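Local coordinates for protein B-agarase (Agarivorans gilvus, PDB 5Z6P) that is a family 50 glycoside hydrolase with agarase activity, probably cleaving beta-galactosidic linkages in agarose, at residues Y370-M381 / G392-Q403. Residues are numbered along the deposited sequence; the frame is centred on the assembly and turned at random.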
ATOM      1  N   TYR A 370       5.834  35.077   3.061  1.00 22.99           N
ATOM      2  CA  TYR A 370       7.055  34.522   3.623  1.00 21.89           C
ATOM      3  C   TYR A 370       7.408  35.146   4.966  1.00 23.33           C
ATOM      4  O   TYR A 370       8.270  34.633   5.670  1.00 24.94           O
ATOM      5  CB  TYR A 370       8.205  34.674   2.629  1.00 24.27           C
ATOM      6  CG  TYR A 370       8.028  33.822   1.384  1.00 23.65           C
ATOM      7  CD1 TYR A 370       8.155  32.441   1.444  1.00 23.38           C
ATOM      8  CD2 TYR A 370       7.739  34.395   0.152  1.00 25.26           C
ATOM      9  CE1 TYR A 370       7.992  31.662   0.321  1.00 21.90           C
ATOM     10  CE2 TYR A 370       7.579  33.612  -0.986  1.00 20.23           C
ATOM     11  CZ  TYR A 370       7.706  32.246  -0.891  1.00 20.04           C
ATOM     12  OH  TYR A 370       7.546  31.452  -2.007  1.00 20.38           O
ATOM     13  N   ASN A 371       6.736  36.243   5.322  1.00 25.14           N
ATOM     14  CA  ASN A 371       6.891  36.840   6.652  1.00 29.94           C
ATOM     15  C   ASN A 371       5.800  36.398   7.636  1.00 24.36           C
ATOM     16  O   ASN A 371       5.797  36.799   8.798  1.00 29.67           O
ATOM     17  CB  ASN A 371       6.931  38.379   6.564  1.00 31.46           C
ATOM     18  CG  ASN A 371       5.749  38.973   5.802  1.00 35.43           C
ATOM     19  OD1 ASN A 371       4.621  38.491   5.884  1.00 34.09           O
ATOM     20  ND2 ASN A 371       6.016  40.037   5.048  1.00 40.18           N
ATOM     21  N   ASP A 372       4.877  35.573   7.158  1.00 24.56           N
ATOM     22  CA  ASP A 372       3.800  35.024   7.982  1.00 21.10           C
ATOM     23  C   ASP A 372       4.398  33.945   8.877  1.00 21.06           C
ATOM     24  O   ASP A 372       5.181  33.136   8.406  1.00 23.96           O
ATOM     25  CB  ASP A 372       2.694  34.461   7.078  1.00 21.94           C
ATOM     26  CG  ASP A 372       1.461  33.986   7.838  1.00 21.13           C
ATOM     27  OD1 ASP A 372       1.577  33.401   8.929  1.00 26.20           O
ATOM     28  OD2 ASP A 372       0.351  34.171   7.312  1.00 24.95           O
ATOM     29  N   PRO A 373       4.061  33.939  10.175  1.00 21.59           N
ATOM     30  CA  PRO A 373       4.575  32.872  11.048  1.00 22.62           C
ATOM     31  C   PRO A 373       4.284  31.445  10.537  1.00 21.00           C
ATOM     32  O   PRO A 373       5.042  30.517  10.834  1.00 21.93           O
ATOM     33  CB  PRO A 373       3.850  33.123  12.372  1.00 23.09           C
ATOM     34  CG  PRO A 373       3.565  34.587  12.359  1.00 22.38           C
ATOM     35  CD  PRO A 373       3.303  34.956  10.925  1.00 22.79           C
ATOM     36  N   LEU A 374       3.205  31.283   9.783  1.00 19.68           N
ATOM     37  CA  LEU A 374       2.864  29.985   9.215  1.00 19.50           C
ATOM     38  C   LEU A 374       3.721  29.634   7.991  1.00 19.54           C
ATOM     39  O   LEU A 374       3.581  28.553   7.430  1.00 21.79           O
ATOM     40  CB  LEU A 374       1.385  29.937   8.848  1.00 16.76           C
ATOM     41  CG  LEU A 374       0.387  30.031  10.003  1.00 18.79           C
ATOM     42  CD1 LEU A 374      -1.017  30.137   9.470  1.00 17.59           C
ATOM     43  CD2 LEU A 374       0.518  28.854  10.981  1.00 18.59           C
ATOM     44  N   ALA A 375       4.618  30.532   7.592  1.00 18.79           N
ATOM     45  CA  ALA A 375       5.590  30.233   6.525  1.00 20.17           C
ATOM     46  C   ALA A 375       6.649  29.258   7.014  1.00 21.07           C
ATOM     47  O   ALA A 375       7.394  28.697   6.223  1.00 21.09           O
ATOM     48  CB  ALA A 375       6.261  31.509   6.007  1.00 20.33           C
ATOM     49  N   GLU A 376       6.708  29.079   8.326  1.00 16.30           N
ATOM     50  CA  GLU A 376       7.566  28.089   8.953  1.00 19.00           C
ATOM     51  C   GLU A 376       7.411  26.698   8.335  1.00 21.20           C
ATOM     52  O   GLU A 376       8.312  25.868   8.407  1.00 20.85           O
ATOM     53  CB  GLU A 376       7.255  28.025  10.451  1.00 19.43           C
ATOM     54  CG  GLU A 376       8.066  27.021  11.231  1.00 23.65           C
ATOM     55  CD  GLU A 376       9.532  27.416  11.333  1.00 27.34           C
ATOM     56  OE1 GLU A 376       9.824  28.623  11.277  1.00 29.14           O
ATOM     57  OE2 GLU A 376      10.388  26.519  11.467  1.00 35.10           O
ATOM     58  N   HIS A 377       6.254  26.440   7.737  1.00 22.40           N
ATOM     59  CA  HIS A 377       5.945  25.107   7.262  1.00 19.81           C
ATOM     60  C   HIS A 377       6.204  24.941   5.778  1.00 20.33           C
ATOM     61  O   HIS A 377       5.842  23.923   5.203  1.00 20.70           O
ATOM     62  CB  HIS A 377       4.496  24.765   7.617  1.00 19.71           C
ATOM     63  CG  HIS A 377       4.169  25.087   9.039  1.00 18.88           C
ATOM     64  ND1 HIS A 377       4.753  24.431  10.096  1.00 18.87           N
ATOM     65  CD2 HIS A 377       3.401  26.060   9.575  1.00 17.88           C
ATOM     66  CE1 HIS A 377       4.325  24.957  11.226  1.00 17.44           C
ATOM     67  NE2 HIS A 377       3.502  25.948  10.936  1.00 19.52           N
ATOM     68  N   TYR A 378       6.837  25.935   5.161  1.00 17.82           N
ATOM     69  CA  TYR A 378       7.412  25.733   3.843  1.00 17.95           C
ATOM     70  C   TYR A 378       8.574  24.739   3.962  1.00 16.43           C
ATOM     71  O   TYR A 378       9.211  24.637   4.995  1.00 18.51           O
ATOM     72  CB  TYR A 378       7.905  27.052   3.221  1.00 19.20           C
ATOM     73  CG  TYR A 378       6.817  27.914   2.624  1.00 19.22           C
ATOM     74  CD1 TYR A 378       6.066  27.460   1.557  1.00 18.41           C
ATOM     75  CD2 TYR A 378       6.557  29.196   3.115  1.00 18.80           C
ATOM     76  CE1 TYR A 378       5.081  28.232   0.999  1.00 20.37           C
ATOM     77  CE2 TYR A 378       5.565  29.981   2.560  1.00 18.45           C
ATOM     78  CZ  TYR A 378       4.830  29.492   1.501  1.00 19.43           C
ATOM     79  OH  TYR A 378       3.846  30.244   0.924  1.00 18.35           O
ATOM     80  N   GLY A 379       8.823  23.999   2.895  1.00 17.33           N
ATOM     81  CA  GLY A 379       9.972  23.120   2.808  1.00 16.38           C
ATOM     82  C   GLY A 379      10.441  23.133   1.370  1.00 17.81           C
ATOM     83  O   GLY A 379       9.921  23.901   0.558  1.00 18.15           O
ATOM     84  N   TYR A 380      11.407  22.280   1.051  1.00 15.69           N
ATOM     85  CA  TYR A 380      11.976  22.239  -0.284  1.00 17.94           C
ATOM     86  C   TYR A 380      12.426  20.829  -0.650  1.00 19.96           C
ATOM     87  O   TYR A 380      13.082  20.145   0.130  1.00 23.01           O
ATOM     88  CB  TYR A 380      13.153  23.217  -0.386  1.00 20.90           C
ATOM     89  CG  TYR A 380      13.913  23.168  -1.688  1.00 22.17           C
ATOM     90  CD1 TYR A 380      13.369  23.691  -2.855  1.00 21.89           C
ATOM     91  CD2 TYR A 380      15.181  22.609  -1.754  1.00 22.32           C
ATOM     92  CE1 TYR A 380      14.069  23.656  -4.050  1.00 20.88           C
ATOM     93  CE2 TYR A 380      15.886  22.572  -2.948  1.00 23.16           C
ATOM     94  CZ  TYR A 380      15.320  23.100  -4.091  1.00 22.69           C
ATOM     95  OH  TYR A 380      16.001  23.062  -5.282  1.00 23.17           O
ATOM     96  N   MET A 381      12.074  20.388  -1.824  1.00 22.61           N
ATOM     97  CA  MET A 381      12.427  19.073  -2.315  1.00 23.68           C
ATOM     98  C   MET A 381      13.354  19.224  -3.492  1.00 22.79           C
ATOM     99  O   MET A 381      13.144  20.055  -4.306  1.00 25.54           O
ATOM    100  CB  MET A 381      11.160  18.252  -2.677  1.00 22.79           C
ATOM    101  CG  MET A 381      11.080  17.636  -4.082  1.00 35.27           C
ATOM    102  SD  MET A 381       9.761  16.502  -4.571  1.00 48.28           S
ATOM    103  CE  MET A 381       9.625  16.943  -6.268  1.00 39.01           C
ATOM    104  N   GLY A 392      11.216  21.398  -5.923  1.00 23.11           N
ATOM    105  CA  GLY A 392      10.185  22.382  -5.695  1.00 19.58           C
ATOM    106  C   GLY A 392       9.981  22.762  -4.253  1.00 16.89           C
ATOM    107  O   GLY A 392      10.327  22.037  -3.336  1.00 19.26           O
ATOM    108  N   GLU A 393       9.397  23.927  -4.061  1.00 20.40           N
ATOM    109  CA  GLU A 393       8.919  24.334  -2.755  1.00 18.32           C
ATOM    110  C   GLU A 393       7.793  23.406  -2.325  1.00 18.35           C
ATOM    111  O   GLU A 393       7.013  22.966  -3.154  1.00 17.16           O
ATOM    112  CB  GLU A 393       8.440  25.781  -2.804  1.00 17.08           C
ATOM    113  CG  GLU A 393       7.841  26.288  -1.526  1.00 18.55           C
ATOM    114  CD  GLU A 393       7.238  27.671  -1.679  1.00 19.96           C
ATOM    115  OE1 GLU A 393       6.038  27.769  -1.985  1.00 20.16           O
ATOM    116  OE2 GLU A 393       7.970  28.659  -1.489  1.00 22.48           O
ATOM    117  N   THR A 394       7.727  23.101  -1.037  1.00 16.48           N
ATOM    118  CA  THR A 394       6.620  22.329  -0.503  1.00 17.35           C
ATOM    119  C   THR A 394       5.948  23.054   0.641  1.00 21.45           C
ATOM    120  O   THR A 394       6.479  24.033   1.179  1.00 19.45           O
ATOM    121  CB  THR A 394       7.067  20.940   0.009  1.00 17.26           C
ATOM    122  OG1 THR A 394       7.939  21.095   1.135  1.00 15.32           O
ATOM    123  CG2 THR A 394       7.766  20.161  -1.087  1.00 16.14           C
ATOM    124  N   TYR A 395       4.779  22.558   1.021  1.00 16.67           N
ATOM    125  CA  TYR A 395       4.114  23.085   2.182  1.00 16.47           C
ATOM    126  C   TYR A 395       3.359  21.975   2.883  1.00 16.61           C
ATOM    127  O   TYR A 395       2.818  21.090   2.241  1.00 19.22           O
ATOM    128  CB  TYR A 395       3.166  24.220   1.797  1.00 13.99           C
ATOM    129  CG  TYR A 395       2.713  25.022   2.989  1.00 18.23           C
ATOM    130  CD1 TYR A 395       3.577  25.911   3.617  1.00 17.70           C
ATOM    131  CD2 TYR A 395       1.435  24.878   3.508  1.00 14.84           C
ATOM    132  CE1 TYR A 395       3.169  26.650   4.715  1.00 17.66           C
ATOM    133  CE2 TYR A 395       1.022  25.615   4.605  1.00 16.03           C
ATOM    134  CZ  TYR A 395       1.891  26.498   5.203  1.00 16.06           C
ATOM    135  OH  TYR A 395       1.483  27.228   6.300  1.00 17.99           O
ATOM    136  N   SER A 396       3.345  22.027   4.203  1.00 17.91           N
ATOM    137  CA  SER A 396       2.529  21.116   4.993  1.00 17.07           C
ATOM    138  C   SER A 396       1.390  21.884   5.651  1.00 15.64           C
ATOM    139  O   SER A 396       1.590  22.572   6.642  1.00 17.58           O
ATOM    140  CB  SER A 396       3.372  20.405   6.043  1.00 15.56           C
ATOM    141  OG  SER A 396       2.559  19.824   7.040  1.00 14.57           O
ATOM    142  N   PHE A 397       0.201  21.781   5.076  1.00 16.04           N
ATOM    143  CA  PHE A 397      -0.997  22.313   5.713  1.00 18.47           C
ATOM    144  C   PHE A 397      -1.272  21.619   7.058  1.00 17.51           C
ATOM    145  O   PHE A 397      -1.788  22.228   7.982  1.00 16.68           O
ATOM    146  CB  PHE A 397      -2.211  22.181   4.782  1.00 16.30           C
ATOM    147  CG  PHE A 397      -2.168  23.099   3.596  1.00 17.56           C
ATOM    148  CD1 PHE A 397      -2.655  24.397   3.690  1.00 18.15           C
ATOM    149  CD2 PHE A 397      -1.628  22.679   2.389  1.00 19.30           C
ATOM    150  CE1 PHE A 397      -2.605  25.262   2.599  1.00 16.84           C
ATOM    151  CE2 PHE A 397      -1.593  23.535   1.294  1.00 17.00           C
ATOM    152  CZ  PHE A 397      -2.082  24.823   1.404  1.00 17.62           C
ATOM    153  N   TYR A 398      -0.901  20.351   7.184  1.00 15.92           N
ATOM    154  CA  TYR A 398      -1.116  19.670   8.460  1.00 16.92           C
ATOM    155  C   TYR A 398      -0.326  20.342   9.590  1.00 18.26           C
ATOM    156  O   TYR A 398      -0.870  20.591  10.665  1.00 16.74           O
ATOM    157  CB  TYR A 398      -0.742  18.189   8.362  1.00 15.83           C
ATOM    158  CG  TYR A 398      -1.115  17.377   9.587  1.00 14.90           C
ATOM    159  CD1 TYR A 398      -2.420  16.963   9.798  1.00 13.97           C
ATOM    160  CD2 TYR A 398      -0.155  17.020  10.520  1.00 14.24           C
ATOM    161  CE1 TYR A 398      -2.760  16.223  10.915  1.00 12.67           C
ATOM    162  CE2 TYR A 398      -0.478  16.279  11.624  1.00 13.73           C
ATOM    163  CZ  TYR A 398      -1.778  15.879  11.819  1.00 14.73           C
ATOM    164  OH  TYR A 398      -2.100  15.130  12.926  1.00 15.73           O
ATOM    165  N   ALA A 399       0.943  20.656   9.326  1.00 18.78           N
ATOM    166  CA  ALA A 399       1.785  21.350  10.294  1.00 18.53           C
ATOM    167  C   ALA A 399       1.185  22.715  10.629  1.00 17.14           C
ATOM    168  O   ALA A 399       1.157  23.112  11.789  1.00 17.88           O
ATOM    169  CB  ALA A 399       3.216  21.503   9.768  1.00 16.53           C
ATOM    170  N   ALA A 400       0.690  23.404   9.602  1.00 18.29           N
ATOM    171  CA  ALA A 400       0.080  24.729   9.769  1.00 17.56           C
ATOM    172  C   ALA A 400      -1.133  24.630  10.667  1.00 19.60           C
ATOM    173  O   ALA A 400      -1.310  25.468  11.541  1.00 20.63           O
ATOM    174  CB  ALA A 400      -0.317  25.336   8.425  1.00 14.82           C
ATOM    175  N   ASN A 401      -1.952  23.599  10.447  1.00 16.03           N
ATOM    176  CA  ASN A 401      -3.140  23.378  11.264  1.00 18.60           C
ATOM    177  C   ASN A 401      -2.792  22.983  12.701  1.00 16.88           C
ATOM    178  O   ASN A 401      -3.506  23.336  13.629  1.00 21.38           O
ATOM    179  CB  ASN A 401      -4.056  22.336  10.608  1.00 16.46           C
ATOM    180  CG  ASN A 401      -4.671  22.841   9.311  1.00 18.70           C
ATOM    181  OD1 ASN A 401      -4.993  24.013   9.184  1.00 19.07           O
ATOM    182  ND2 ASN A 401      -4.822  21.958   8.337  1.00 18.65           N
ATOM    183  N   LEU A 402      -1.691  22.271  12.895  1.00 18.40           N
ATOM    184  CA  LEU A 402      -1.214  22.036  14.244  1.00 19.10           C
ATOM    185  C   LEU A 402      -0.909  23.364  14.965  1.00 19.47           C
ATOM    186  O   LEU A 402      -1.282  23.557  16.126  1.00 20.22           O
ATOM    187  CB  LEU A 402       0.024  21.146  14.234  1.00 20.73           C
ATOM    188  CG  LEU A 402      -0.162  19.711  13.731  1.00 18.07           C
ATOM    189  CD1 LEU A 402       1.098  18.895  14.004  1.00 19.83           C
ATOM    190  CD2 LEU A 402      -1.391  19.058  14.360  1.00 17.34           C
ATOM    191  N   GLN A 403      -0.232  24.277  14.274  1.00 21.12           N
ATOM    192  CA  GLN A 403       0.098  25.564  14.870  1.00 19.15           C
ATOM    193  C   GLN A 403      -1.171  26.398  15.125  1.00 20.27           C
ATOM    194  O   GLN A 403      -1.316  26.994  16.189  1.00 22.08           O
ATOM    195  CB  GLN A 403       1.083  26.339  13.992  1.00 18.70           C
ATOM    196  CG  GLN A 403       1.528  27.640  14.628  1.00 20.42           C
ATOM    197  CD  GLN A 403       2.690  28.284  13.919  1.00 21.82           C
ATOM    198  OE1 GLN A 403       3.221  27.745  12.952  1.00 22.32           O
ATOM    199  NE2 GLN A 403       3.095  29.451  14.401  1.00 21.41           N
TER
HETATM  200  O   HOH W   1       5.791  29.919  13.048  1.00 25.34           O
HETATM  201  O   HOH W   2       6.686  21.525   3.716  1.00 21.79           O
HETATM  202  O   HOH W   3       4.631  29.714  -2.000  1.00 23.61           O
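His377 reaches from the end of the 3-10 segment 373-377 to the first two turns of the helix that begins at Phe397, and its side chain can be followed outward. His377 CB lies 3.7 Å from Tyr395 CE1, so the two aromatic side chains touch at the root of the imidazole. Beyond it, CG and ND1 come up to the methyl of Ala399, with His377 ND1 at 3.3 Å from Ala399 CB; CD2 runs past Ala400 CA, and CE1 lies by Ala399 O and Gln403 OE1. One ring face therefore lies on the helix backbone, with Ala399 C over its centre, while Glu376 CB is over the opposite face. At the tip, His377 NE2 donates to Gln403 OE1 at 2.7 Å. This bond is short and in the carbonyl plane of Gln403, but the N-H is not aimed straight at OE1, which lies somewhat off the imidazole plane; ring and amide planes are 80° apart. Gln403 reaches this point with CG anti to its backbone N (chi1 -176°) and the rest of the chain extended, and CD2 of Leu374 packs beside its amide.

Strands 378-384 and 388-395 form a beta hairpin, an edge and the middle of a three-stranded antiparallel sheet completed by strand 315-325. Gly379 and Thr394 are a hydrogen-bonded pair, as are Met381 and Gly392. Tyr378 faces Tyr395 in a non-hydrogen-bonded pair, and the edge of Tyr395 meets the face of Tyr378 (centroids 5.0 Å apart, planes at 63°). Tyr395 OH donates to Leu374 O at 2.7 Å, approaching from above the carbonyl plane. Glu393, its chain extended, crosses Tyr378 obliquely, Glu393 CD lying 3.4 Å from Tyr378 CD1; the Tyr378 hydroxyl bonds to Pro368 O. The Glu393 carboxylate has two protein partners: Glu393 OE2 accepts from Tyr370 OH on its syn lone pair at 2.9 Å, and OE1 hydrogen-bonds to Thr317 OG1 on the third strand.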